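Local coordinates for lipase (Photobacterium sp. M37, PDB 2ORY), which catalyses the hydrolysis of triacylglycerols, releasing fatty acids, as a cold-adapted class 3 lipase of the alpha/beta hydrolase fold, at residues A[7-12]-A[202-207]; A[100-105]-A[268-273]; A[234-239]-A[314-319]; A[252-255]-A[260-263]; A[295-300]-A[305-310]. All coordinates share one frame; numbering follows the deposited sequence.

Interaction 1 of 5, residues A[7-12]-A[202-207]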
# COMPACT_ATOMS: atom_id res chain seq x y z
N GLN A 7 -12.07 7.84 -0.51
CA GLN A 7 -11.98 8.05 -1.95
C GLN A 7 -10.80 8.97 -2.27
O GLN A 7 -10.11 8.81 -3.28
CB GLN A 7 -13.27 8.69 -2.47
CG GLN A 7 -14.50 7.83 -2.28
CD GLN A 7 -15.74 8.54 -2.76
OE1 GLN A 7 -16.15 9.55 -2.20
NE2 GLN A 7 -16.35 8.01 -3.81
N LEU A 8 -10.56 9.94 -1.39
CA LEU A 8 -9.46 10.86 -1.62
C LEU A 8 -8.15 10.13 -1.53
O LEU A 8 -7.30 10.29 -2.40
CB LEU A 8 -9.49 11.99 -0.60
CG LEU A 8 -8.39 13.03 -0.76
CD1 LEU A 8 -8.51 13.72 -2.12
CD2 LEU A 8 -8.51 14.06 0.35
N MET A 9 -7.97 9.34 -0.48
CA MET A 9 -6.74 8.57 -0.31
C MET A 9 -6.54 7.52 -1.43
O MET A 9 -5.41 7.15 -1.74
CB MET A 9 -6.75 7.88 1.06
CG MET A 9 -6.79 8.83 2.26
SD MET A 9 -5.58 10.17 2.26
CE MET A 9 -4.19 9.36 2.71
N LEU A 10 -7.63 7.05 -2.02
CA LEU A 10 -7.53 6.09 -3.13
C LEU A 10 -6.87 6.82 -4.28
O LEU A 10 -6.04 6.27 -5.00
CB LEU A 10 -8.92 5.61 -3.57
CG LEU A 10 -8.87 4.61 -4.74
CD1 LEU A 10 -8.25 3.30 -4.22
CD2 LEU A 10 -10.27 4.35 -5.30
N ALA A 11 -7.26 8.09 -4.45
CA ALA A 11 -6.72 8.94 -5.50
C ALA A 11 -5.22 9.16 -5.31
O ALA A 11 -4.46 9.17 -6.28
CB ALA A 11 -7.46 10.29 -5.51
N PHE A 12 -4.80 9.38 -4.07
CA PHE A 12 -3.38 9.59 -3.81
C PHE A 12 -2.61 8.29 -3.96
O PHE A 12 -1.48 8.29 -4.42
CB PHE A 12 -3.18 10.13 -2.39
CG PHE A 12 -3.53 11.58 -2.24
CD1 PHE A 12 -4.54 11.97 -1.36
CD2 PHE A 12 -2.83 12.55 -2.94
CE1 PHE A 12 -4.84 13.31 -1.18
CE2 PHE A 12 -3.13 13.89 -2.78
CZ PHE A 12 -4.13 14.28 -1.89
N SER A 202 -3.19 8.67 11.17
CA SER A 202 -4.20 7.72 10.71
C SER A 202 -3.69 7.06 9.43
O SER A 202 -2.76 7.55 8.80
CB SER A 202 -5.51 8.43 10.40
OG SER A 202 -5.24 9.45 9.46
N THR A 203 -4.33 5.97 9.04
CA THR A 203 -3.92 5.30 7.82
C THR A 203 -5.07 4.59 7.13
O THR A 203 -5.92 3.98 7.78
CB THR A 203 -2.79 4.28 8.10
OG1 THR A 203 -2.41 3.63 6.88
CG2 THR A 203 -3.24 3.23 9.10
N ILE A 204 -5.10 4.71 5.80
CA ILE A 204 -6.10 4.05 4.98
C ILE A 204 -5.36 3.24 3.92
O ILE A 204 -5.07 3.72 2.83
CB ILE A 204 -7.05 5.09 4.30
CG1 ILE A 204 -7.82 5.85 5.38
CG2 ILE A 204 -8.10 4.37 3.43
CD1 ILE A 204 -8.82 6.87 4.83
N PRO A 205 -5.02 1.99 4.26
CA PRO A 205 -4.30 1.10 3.34
C PRO A 205 -5.23 0.25 2.50
O PRO A 205 -6.13 -0.39 3.04
CB PRO A 205 -3.47 0.25 4.29
CG PRO A 205 -4.43 0.07 5.45
CD PRO A 205 -5.08 1.43 5.62
N PHE A 206 -5.01 0.23 1.19
CA PHE A 206 -5.83 -0.55 0.27
C PHE A 206 -5.13 -1.81 -0.21
O PHE A 206 -3.91 -1.85 -0.36
CB PHE A 206 -6.16 0.26 -1.00
CG PHE A 206 -6.94 1.53 -0.75
CD1 PHE A 206 -6.29 2.70 -0.34
CD2 PHE A 206 -8.32 1.56 -0.90
CE1 PHE A 206 -7.00 3.87 -0.08
CE2 PHE A 206 -9.04 2.73 -0.63
CZ PHE A 206 -8.38 3.88 -0.22
N ALA A 207 -5.93 -2.86 -0.43
CA ALA A 207 -5.45 -4.10 -1.03
C ALA A 207 -4.12 -4.66 -0.55
O ALA A 207 -3.35 -5.22 -1.35
CB ALA A 207 -5.40 -3.88 -2.53
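M9 and L10 of helix 7-12 lie against I204 and F206 of strand 202-206, with the two segment axes 9.1 Å apart at their closest and their N-to-C directions 65° apart. The F206 ring reaches up to the helix and meets L10 face on: L10 CD1 sits 3.8 Å from the ring centroid and 17° off its normal, a CH-pi contact displaced toward the rim. With CG of L10 swung away from its own N, on the carbonyl side, this methyl hangs over the ring, while the far end of the ring reaches the helix backbone, CZ lying 3.7 Å from L10 N. One residue earlier, M9 CG meets I204 CD1 at 3.8 Å, the two side chains crossing nearly at right angles. Strand 199-206 is an edge strand of the five-stranded sheet, next to strand 166-173, and T203 and P205 turn to helix 175-189, so helix 5-15 covers the other face, that of I204 and F206. Y316 and M320 also pack on F206, close to the probable catalytic residues. Since no hydrogen bond spans the contact, helix and sheet edge are joined here by apolar packing and the CH-pi contact alone.

Interaction 2 of 5, residues A[100-105]-A[268-273]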
# COMPACT_ATOMS: atom_id res chain seq x y z
N TRP A 100 5.51 -10.86 -7.88
CA TRP A 100 5.95 -10.15 -6.67
C TRP A 100 5.33 -10.64 -5.36
O TRP A 100 5.90 -10.42 -4.30
CB TRP A 100 5.75 -8.63 -6.81
CG TRP A 100 4.32 -8.18 -6.90
CD1 TRP A 100 3.61 -7.94 -8.04
CD2 TRP A 100 3.41 -7.97 -5.80
NE1 TRP A 100 2.32 -7.60 -7.73
CE2 TRP A 100 2.16 -7.61 -6.37
CE3 TRP A 100 3.52 -8.05 -4.41
CZ2 TRP A 100 1.03 -7.33 -5.58
CZ3 TRP A 100 2.39 -7.77 -3.63
CH2 TRP A 100 1.16 -7.41 -4.22
N LEU A 101 4.18 -11.31 -5.43
CA LEU A 101 3.53 -11.81 -4.22
C LEU A 101 3.76 -13.32 -3.99
O LEU A 101 4.37 -13.71 -3.00
CB LEU A 101 2.02 -11.51 -4.27
CG LEU A 101 1.22 -12.04 -3.07
CD1 LEU A 101 1.61 -11.25 -1.83
CD2 LEU A 101 -0.28 -11.93 -3.33
N PHE A 102 3.30 -14.17 -4.91
CA PHE A 102 3.50 -15.62 -4.74
C PHE A 102 4.97 -16.06 -4.62
O PHE A 102 5.27 -17.00 -3.91
CB PHE A 102 2.87 -16.39 -5.90
CG PHE A 102 1.37 -16.36 -5.94
CD1 PHE A 102 0.65 -15.53 -5.09
CD2 PHE A 102 0.68 -17.17 -6.83
CE1 PHE A 102 -0.74 -15.51 -5.13
CE2 PHE A 102 -0.71 -17.16 -6.89
CZ PHE A 102 -1.42 -16.33 -6.03
N ASN A 103 5.87 -15.40 -5.34
CA ASN A 103 7.28 -15.80 -5.28
C ASN A 103 8.12 -15.08 -4.22
O ASN A 103 9.34 -15.04 -4.31
CB ASN A 103 7.93 -15.64 -6.65
CG ASN A 103 7.49 -16.69 -7.63
OD1 ASN A 103 8.14 -17.73 -7.77
ND2 ASN A 103 6.37 -16.45 -8.30
N ASP A 104 7.47 -14.51 -3.21
CA ASP A 104 8.18 -13.80 -2.15
C ASP A 104 8.87 -14.75 -1.13
O ASP A 104 8.22 -15.30 -0.24
CB ASP A 104 7.20 -12.89 -1.42
CG ASP A 104 7.89 -11.94 -0.47
OD1 ASP A 104 7.18 -11.06 0.08
OD2 ASP A 104 9.11 -12.06 -0.27
N PHE A 105 10.18 -14.92 -1.26
CA PHE A 105 10.92 -15.80 -0.36
C PHE A 105 10.95 -15.25 1.05
O PHE A 105 10.95 -15.99 2.02
CB PHE A 105 12.38 -15.92 -0.80
CG PHE A 105 12.66 -17.01 -1.78
CD1 PHE A 105 12.28 -16.87 -3.11
CD2 PHE A 105 13.36 -18.14 -1.38
CE1 PHE A 105 12.60 -17.86 -4.03
CE2 PHE A 105 13.68 -19.13 -2.30
CZ PHE A 105 13.30 -18.99 -3.62
N ARG A 268 -1.14 -23.19 -8.85
CA ARG A 268 -1.60 -24.08 -7.77
C ARG A 268 -0.40 -24.54 -6.98
O ARG A 268 -0.47 -24.64 -5.76
CB ARG A 268 -2.34 -25.30 -8.33
CG ARG A 268 -3.77 -25.04 -8.73
CD ARG A 268 -4.36 -26.28 -9.39
NE ARG A 268 -5.73 -26.06 -9.81
CZ ARG A 268 -6.77 -26.03 -8.98
NH1 ARG A 268 -6.58 -26.21 -7.67
NH2 ARG A 268 -7.99 -25.79 -9.45
N ALA A 269 0.71 -24.84 -7.67
CA ALA A 269 1.95 -25.26 -7.01
C ALA A 269 2.51 -24.11 -6.16
O ALA A 269 2.99 -24.33 -5.04
CB ALA A 269 3.00 -25.70 -8.05
N LEU A 270 2.46 -22.88 -6.68
CA LEU A 270 2.96 -21.72 -5.92
C LEU A 270 2.11 -21.51 -4.67
O LEU A 270 2.64 -21.26 -3.59
CB LEU A 270 2.96 -20.45 -6.78
CG LEU A 270 4.19 -20.24 -7.67
CD1 LEU A 270 3.96 -19.16 -8.70
CD2 LEU A 270 5.34 -19.88 -6.78
N ILE A 271 0.79 -21.62 -4.81
CA ILE A 271 -0.11 -21.46 -3.66
C ILE A 271 0.26 -22.47 -2.57
O ILE A 271 0.40 -22.10 -1.41
CB ILE A 271 -1.58 -21.69 -4.05
CG1 ILE A 271 -2.03 -20.63 -5.05
CG2 ILE A 271 -2.45 -21.65 -2.82
CD1 ILE A 271 -2.10 -19.27 -4.45
N ARG A 272 0.39 -23.74 -2.94
CA ARG A 272 0.75 -24.77 -1.96
C ARG A 272 2.11 -24.48 -1.34
O ARG A 272 2.30 -24.68 -0.15
CB ARG A 272 0.78 -26.18 -2.59
CG ARG A 272 -0.59 -26.71 -2.99
CD ARG A 272 -0.57 -28.21 -3.19
NE ARG A 272 0.45 -28.64 -4.16
CZ ARG A 272 0.33 -28.49 -5.47
NH1 ARG A 272 -0.75 -27.92 -5.99
NH2 ARG A 272 1.28 -28.93 -6.28
N ALA A 273 3.06 -24.02 -2.14
CA ALA A 273 4.37 -23.68 -1.57
C ALA A 273 4.22 -22.53 -0.55
O ALA A 273 4.81 -22.58 0.53
CB ALA A 273 5.33 -23.29 -2.68
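L270 and F102 bury the most surface here, and they meet where helix 265-278 passes the C-terminal end of helix 97-102. Their CA atoms are 6.2 Å apart, so the backbones come close. Both CA-CB bonds point at the partner segment, and F102 CD2 touches L270 CB at 4.0 Å. The phenylalanine ring slants across the helix surface, with its far end against the next residue: CZ of F102 lies only 3.4 Å from CD1 of I271, a tight contact. I271 reaches it through its second torsion (chi2 -68°), which bends CD1 back toward the ring although its CB starts off to the side. The two methyls of L270 lie mainly against the amide of N103. L270 CD1 is 3.6 Å from N103 ND2, and L270 CD2 is 3.7 Å from N103 OD1, so both methyls of the fork rest on the amide without any polar bond between them. ND2 is hydrogen-bonded instead to S98 O, within its own helical region, which holds the amide in place beside the leucine. The pi-type turn at 100-102 of helix 97-102 includes F102 itself, and D104 N bonds to L101 O as the chain leaves it. W100 of the same short helix touches S174, the probable nucleophile. Around the joint between helices 97-102 and 265-278, I237 packs on F102 and L250 on I271, while L101 and D104 rest on W242.

Interaction 3 of 5, residues A[234-239]-A[314-319]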
# COMPACT_ATOMS: atom_id res chain seq x y z
N SER A 234 -13.31 -8.09 -1.83
CA SER A 234 -13.46 -9.51 -1.51
C SER A 234 -12.89 -10.46 -2.57
O SER A 234 -12.52 -11.60 -2.26
CB SER A 234 -14.93 -9.87 -1.26
OG SER A 234 -15.72 -9.67 -2.43
N LEU A 235 -12.84 -10.02 -3.82
CA LEU A 235 -12.32 -10.90 -4.87
C LEU A 235 -10.87 -10.62 -5.24
O LEU A 235 -10.34 -11.22 -6.18
CB LEU A 235 -13.21 -10.83 -6.11
CG LEU A 235 -14.68 -11.23 -5.96
CD1 LEU A 235 -15.34 -11.11 -7.35
CD2 LEU A 235 -14.83 -12.65 -5.42
N ASP A 236 -10.24 -9.71 -4.51
CA ASP A 236 -8.84 -9.40 -4.76
C ASP A 236 -8.05 -10.44 -3.96
O ASP A 236 -8.20 -10.53 -2.74
CB ASP A 236 -8.52 -7.99 -4.27
CG ASP A 236 -7.04 -7.63 -4.40
OD1 ASP A 236 -6.28 -8.38 -5.05
OD2 ASP A 236 -6.64 -6.57 -3.87
N ILE A 237 -7.22 -11.22 -4.64
CA ILE A 237 -6.43 -12.25 -3.95
C ILE A 237 -5.30 -11.73 -3.05
O ILE A 237 -4.97 -12.37 -2.06
CB ILE A 237 -5.80 -13.29 -4.94
CG1 ILE A 237 -4.84 -12.57 -5.88
CG2 ILE A 237 -6.87 -14.03 -5.74
CD1 ILE A 237 -4.15 -13.49 -6.86
N VAL A 238 -4.73 -10.58 -3.36
CA VAL A 238 -3.61 -10.05 -2.58
C VAL A 238 -3.77 -10.02 -1.06
O VAL A 238 -2.91 -10.51 -0.33
CB VAL A 238 -3.24 -8.67 -3.08
CG1 VAL A 238 -2.17 -8.02 -2.18
CG2 VAL A 238 -2.74 -8.81 -4.50
N PRO A 239 -4.88 -9.44 -0.56
CA PRO A 239 -5.09 -9.41 0.89
C PRO A 239 -5.19 -10.80 1.48
O PRO A 239 -5.16 -10.95 2.70
CB PRO A 239 -6.41 -8.66 1.03
CG PRO A 239 -6.37 -7.74 -0.11
CD PRO A 239 -5.89 -8.62 -1.23
N VAL A 314 -8.16 -2.61 -11.00
CA VAL A 314 -9.37 -1.93 -11.45
C VAL A 314 -10.48 -1.98 -10.40
O VAL A 314 -11.26 -1.05 -10.27
CB VAL A 314 -9.89 -2.55 -12.78
CG1 VAL A 314 -11.03 -1.71 -13.32
CG2 VAL A 314 -8.78 -2.59 -13.79
N GLY A 315 -10.51 -3.08 -9.65
CA GLY A 315 -11.52 -3.29 -8.64
C GLY A 315 -11.84 -2.16 -7.69
O GLY A 315 -13.01 -1.78 -7.51
N TYR A 316 -10.80 -1.60 -7.07
CA TYR A 316 -10.99 -0.53 -6.10
C TYR A 316 -11.67 0.73 -6.64
O TYR A 316 -12.69 1.15 -6.11
CB TYR A 316 -9.65 -0.21 -5.41
CG TYR A 316 -9.17 -1.42 -4.61
CD1 TYR A 316 -8.58 -2.51 -5.25
CD2 TYR A 316 -9.46 -1.53 -3.25
CE1 TYR A 316 -8.28 -3.70 -4.55
CE2 TYR A 316 -9.17 -2.72 -2.54
CZ TYR A 316 -8.59 -3.80 -3.20
OH TYR A 316 -8.33 -4.97 -2.51
N PRO A 317 -11.12 1.35 -7.70
CA PRO A 317 -11.78 2.55 -8.22
C PRO A 317 -13.17 2.24 -8.74
O PRO A 317 -14.04 3.11 -8.78
CB PRO A 317 -10.84 3.02 -9.33
CG PRO A 317 -10.13 1.77 -9.75
CD PRO A 317 -9.89 1.04 -8.45
N GLU A 318 -13.40 0.99 -9.12
CA GLU A 318 -14.71 0.61 -9.63
C GLU A 318 -15.74 0.44 -8.53
O GLU A 318 -16.84 0.99 -8.60
CB GLU A 318 -14.58 -0.67 -10.46
CG GLU A 318 -15.90 -1.24 -10.90
CD GLU A 318 -15.78 -2.05 -12.18
OE1 GLU A 318 -15.86 -1.44 -13.27
OE2 GLU A 318 -15.60 -3.29 -12.09
N LEU A 319 -15.39 -0.31 -7.49
CA LEU A 319 -16.30 -0.55 -6.38
C LEU A 319 -16.51 0.68 -5.50
O LEU A 319 -17.39 0.71 -4.64
CB LEU A 319 -15.77 -1.71 -5.53
CG LEU A 319 -15.64 -3.07 -6.23
CD1 LEU A 319 -14.97 -4.06 -5.29
CD2 LEU A 319 -17.03 -3.58 -6.64
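D236 OD2 is gripped by two groups: it accepts from Y316 OH at 2.7 Å and is also hydrogen-bonded to H312 ND1. The geometry is that of a Ser-His-Asp triad, in which D236 would probably be the acid, H312 the base and S174, on the GxSxG elbow, the nucleophile, as in other alpha/beta hydrolases. Y316 is then a second-shell residue that helps to fix the acid. Its hydroxyl uses the anti lone pair of OD2, the one facing away from OD1, and the carboxylate stands nearly square to the ring, the planes 79° apart. OD2 lies close to the ring plane at its edge, where CE1 is 3.4 Å away. The Y316 hydroxyl is itself held from a second direction by N233 N. The CB of D236 points toward helix 314-319, where G315 is the nearest residue by backbone, and chi1 of 176° sets the carboxylate anti to N. The other oxygen serves its own segment: V238 N donates to D236 OD1 at 3.2 Å, making an Asx turn, and approaches from above the carboxylate plane. Both oxygens are thus bonded, one to the turn and one to the helix, which limits rotation of the group. The helix is kinked here, the backbone N atoms of Y316 and P317 lacking bonds to the preceding turn. H173 meets the Y316 ring edge-to-face, and L10 and Y14 of helix 5-15 pack on it. Beside the hydroxyl lies P239, in the short 3-10 turn, its CG 4.2 Å from Y316 OH.

Interaction 4 of 5, residues A[252-255]-A[260-263]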
# COMPACT_ATOMS: atom_id res chain seq x y z
N SER A 252 -10.12 -21.29 -5.34
CA SER A 252 -11.50 -21.18 -5.80
C SER A 252 -12.17 -19.84 -5.58
O SER A 252 -13.40 -19.73 -5.57
CB SER A 252 -12.33 -22.27 -5.15
OG SER A 252 -12.19 -22.18 -3.74
N ILE A 253 -11.35 -18.80 -5.43
CA ILE A 253 -11.85 -17.46 -5.21
C ILE A 253 -12.74 -16.98 -6.36
O ILE A 253 -13.66 -16.20 -6.13
CB ILE A 253 -10.68 -16.44 -5.05
CG1 ILE A 253 -11.23 -15.04 -4.79
CG2 ILE A 253 -9.81 -16.40 -6.32
CD1 ILE A 253 -11.88 -14.88 -3.44
N TYR A 254 -12.47 -17.44 -7.58
CA TYR A 254 -13.26 -17.01 -8.74
C TYR A 254 -14.16 -18.10 -9.29
O TYR A 254 -14.41 -18.17 -10.50
CB TYR A 254 -12.34 -16.51 -9.86
CG TYR A 254 -11.41 -15.39 -9.43
CD1 TYR A 254 -11.87 -14.29 -8.71
CD2 TYR A 254 -10.06 -15.45 -9.75
CE1 TYR A 254 -10.99 -13.27 -8.30
CE2 TYR A 254 -9.18 -14.45 -9.36
CZ TYR A 254 -9.64 -13.37 -8.63
OH TYR A 254 -8.72 -12.43 -8.22
N ILE A 255 -14.65 -18.95 -8.40
CA ILE A 255 -15.53 -20.02 -8.81
C ILE A 255 -16.88 -19.77 -8.17
O ILE A 255 -17.05 -19.98 -6.97
CB ILE A 255 -15.00 -21.39 -8.34
CG1 ILE A 255 -13.67 -21.70 -9.02
CG2 ILE A 255 -16.01 -22.49 -8.66
CD1 ILE A 255 -13.02 -22.99 -8.55
N SER A 260 -16.57 -19.39 -13.73
CA SER A 260 -15.57 -20.29 -13.15
C SER A 260 -14.20 -20.05 -13.76
O SER A 260 -13.89 -20.57 -14.83
CB SER A 260 -15.97 -21.74 -13.38
OG SER A 260 -14.95 -22.63 -12.96
N VAL A 261 -13.38 -19.27 -13.06
CA VAL A 261 -12.02 -18.97 -13.51
C VAL A 261 -11.04 -19.64 -12.57
O VAL A 261 -10.90 -19.23 -11.42
CB VAL A 261 -11.79 -17.46 -13.50
CG1 VAL A 261 -10.32 -17.15 -13.67
CG2 VAL A 261 -12.59 -16.83 -14.61
N LYS A 262 -10.37 -20.68 -13.04
CA LYS A 262 -9.43 -21.39 -12.17
C LYS A 262 -7.95 -21.15 -12.46
O LYS A 262 -7.56 -20.88 -13.60
CB LYS A 262 -9.70 -22.90 -12.24
CG LYS A 262 -11.16 -23.28 -12.08
CD LYS A 262 -11.36 -24.78 -12.29
CE LYS A 262 -12.81 -25.08 -12.66
NZ LYS A 262 -13.21 -24.31 -13.87
N PRO A 263 -7.11 -21.26 -11.43
CA PRO A 263 -5.66 -21.06 -11.53
C PRO A 263 -4.98 -22.21 -12.28
O PRO A 263 -5.36 -23.38 -12.11
CB PRO A 263 -5.22 -21.02 -10.08
CG PRO A 263 -6.19 -22.00 -9.41
CD PRO A 263 -7.51 -21.64 -10.06
O HOH W 1 -10.66 -19.51 -8.68
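Y254 O receives V261 N at 3.0 Å along a nearly straight line, the N-H...O angle being 177°, although the donor stands 37° above the carbonyl plane. The same oxygen also takes a CA-H...O contact from S260 CA at 3.6 Å. A second link is made by water: water 1 accepts from Y254 N and donates to V261 O at 2.8 Å, bridging the two segments. Next to it, Y254 CB and V261 CB pack at 3.8 Å. I255 and S260 form a single antiparallel beta bridge, with CA atoms 4.3 Å apart, and a type I turn from S252 to I255, closed by I255 N to S252 O, leads into it. This pairing folds the long connection between helices 244-247 and 265-278 back on itself. On its outer side I255 CD1 meets K262 CG at 4.0 Å, and K262 curls at its last torsion so that NZ donates to S260 OG at 2.6 Å. On the inner side I253 CG2 lies over the centre of one face of the Y254 ring, 3.4 Å above the plane. Farther out, Y254 OH is bonded to L235 O, and Y304 of helix 304-319 meets the ring.

Interaction 5 of 5, residues A[295-300]-A[305-310]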
# COMPACT_ATOMS: atom_id res chain seq x y z
N GLY A 295 -16.84 -7.70 -4.24
CA GLY A 295 -16.48 -7.57 -5.64
C GLY A 295 -17.30 -8.44 -6.57
O GLY A 295 -18.01 -9.33 -6.11
N ASN A 296 -17.18 -8.20 -7.86
CA ASN A 296 -17.92 -8.96 -8.87
C ASN A 296 -17.01 -9.49 -9.95
O ASN A 296 -16.32 -8.73 -10.62
CB ASN A 296 -18.98 -8.07 -9.50
CG ASN A 296 -19.96 -7.57 -8.49
OD1 ASN A 296 -20.75 -8.34 -7.94
ND2 ASN A 296 -19.91 -6.27 -8.21
N ILE A 297 -17.06 -10.80 -10.15
CA ILE A 297 -16.23 -11.46 -11.15
C ILE A 297 -16.50 -10.93 -12.55
O ILE A 297 -17.63 -10.98 -13.02
CB ILE A 297 -16.45 -13.00 -11.13
CG1 ILE A 297 -15.93 -13.58 -9.80
CG2 ILE A 297 -15.71 -13.65 -12.25
CD1 ILE A 297 -16.12 -15.08 -9.65
N ASN A 298 -15.46 -10.41 -13.21
CA ASN A 298 -15.58 -9.90 -14.58
C ASN A 298 -15.55 -11.11 -15.52
O ASN A 298 -14.48 -11.66 -15.81
CB ASN A 298 -14.43 -8.96 -14.90
CG ASN A 298 -14.59 -8.32 -16.25
OD1 ASN A 298 -15.51 -8.66 -16.98
ND2 ASN A 298 -13.69 -7.40 -16.59
N PRO A 299 -16.73 -11.54 -16.01
CA PRO A 299 -16.91 -12.69 -16.91
C PRO A 299 -16.06 -12.72 -18.18
O PRO A 299 -15.77 -13.78 -18.71
CB PRO A 299 -18.40 -12.64 -17.20
CG PRO A 299 -18.67 -11.16 -17.21
CD PRO A 299 -17.96 -10.72 -15.96
N ILE A 300 -15.66 -11.56 -18.67
CA ILE A 300 -14.84 -11.50 -19.88
C ILE A 300 -13.41 -12.01 -19.63
O ILE A 300 -12.78 -12.53 -20.55
CB ILE A 300 -14.77 -10.06 -20.40
CG1 ILE A 300 -16.16 -9.56 -20.78
CG2 ILE A 300 -13.85 -9.98 -21.59
CD1 ILE A 300 -16.17 -8.10 -21.22
N LEU A 305 -4.90 -15.21 -13.59
CA LEU A 305 -4.00 -14.07 -13.43
C LEU A 305 -4.56 -12.75 -13.97
O LEU A 305 -4.28 -11.68 -13.42
CB LEU A 305 -2.65 -14.36 -14.09
CG LEU A 305 -1.88 -15.51 -13.44
CD1 LEU A 305 -0.59 -15.74 -14.16
CD2 LEU A 305 -1.59 -15.17 -12.00
N VAL A 306 -5.33 -12.82 -15.06
CA VAL A 306 -5.91 -11.62 -15.64
C VAL A 306 -7.03 -11.12 -14.72
O VAL A 306 -7.12 -9.93 -14.41
CB VAL A 306 -6.44 -11.92 -17.09
CG1 VAL A 306 -6.99 -10.65 -17.72
CG2 VAL A 306 -5.30 -12.48 -17.97
N GLN A 307 -7.88 -12.04 -14.28
CA GLN A 307 -8.99 -11.72 -13.38
C GLN A 307 -8.43 -11.13 -12.07
O GLN A 307 -8.99 -10.21 -11.48
CB GLN A 307 -9.77 -13.00 -13.06
CG GLN A 307 -10.95 -12.82 -12.12
CD GLN A 307 -12.13 -12.16 -12.80
OE1 GLN A 307 -12.69 -11.19 -12.30
NE2 GLN A 307 -12.51 -12.69 -13.96
N ALA A 308 -7.31 -11.69 -11.63
CA ALA A 308 -6.66 -11.26 -10.40
C ALA A 308 -6.10 -9.85 -10.52
O ALA A 308 -6.18 -9.05 -9.58
CB ALA A 308 -5.56 -12.26 -10.03
N ALA A 309 -5.52 -9.54 -11.68
CA ALA A 309 -4.97 -8.21 -11.90
C ALA A 309 -6.08 -7.18 -11.98
O ALA A 309 -5.92 -6.02 -11.58
CB ALA A 309 -4.12 -8.17 -13.19
N TYR A 310 -7.22 -7.60 -12.52
CA TYR A 310 -8.34 -6.68 -12.69
C TYR A 310 -8.91 -6.33 -11.33
O TYR A 310 -9.11 -5.16 -11.02
CB TYR A 310 -9.44 -7.34 -13.54
CG TYR A 310 -10.68 -6.47 -13.70
CD1 TYR A 310 -10.75 -5.52 -14.71
CD2 TYR A 310 -11.76 -6.59 -12.83
CE1 TYR A 310 -11.86 -4.69 -14.84
CE2 TYR A 310 -12.90 -5.77 -12.96
CZ TYR A 310 -12.93 -4.82 -13.97
OH TYR A 310 -14.03 -4.00 -14.14
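Q307 sends CG away from its backbone N and then bends at chi2 (75°), which turns its amide off the helix flank and lays it along the backbone of N298. The pairing that results is two-pronged. N298 N donates to Q307 OE1 at 3.0 Å, and Q307 NE2 donates in return to N298 O at 2.9 Å with an N-H...O angle of 165°. That acceptor lies nearly in the plane of the glutamine amide, whereas NE2 approaches N298 O from above its carbonyl plane. One side-chain amide thus satisfies both polar backbone atoms of an extended residue, much as a neighbouring strand would. Each end of the amide is held further: OE1 also takes a bond from Q311 NE2, which reaches N296 O as well, and NE2 has a weak second bond to L301 O. The helix is 304-319, whose next turn carries the probable catalytic H312, and segment 295-300 is the loop that leads into it and folds back along its side. The N298 side chain continues over the helix to Y310. Its ND2 stands 3.7 Å above one face of the Y310 ring, nearer the rim than the centre, with the amide and ring planes 61° apart. N298 CB lies just beyond the rim on the same side, 4.0 Å from CE2 of Y310. N298 OD1 turns back to its own loop and accepts a weak bond from I300 N, while Y310 OH is hydrogen-bonded to E318 OE2 farther along the helix.

Overall arrangement
Interactions 1 and 3 are the buried ones, about 13 Å apart between centres and touching through A207, whose CB lies against D236 and Y316; the first is wholly apolar, the second turns on a carboxylate and a phenol. Interactions 2, 4 and 5 lie farther from the chain's centre and are partly buried. Interactions 3 and 5 share helix 304-319, and E318 OE2 joins them by a probable bond to Y310 OH. Y254 of interaction 4 packs on Q307 and I297 of interaction 5. Interaction 2 meets interaction 3 through I237 and V238. Backbone groups bond across interactions 4 and 5, whereas helix-to-helix interaction 2, like interaction 1, has no hydrogen bond across it.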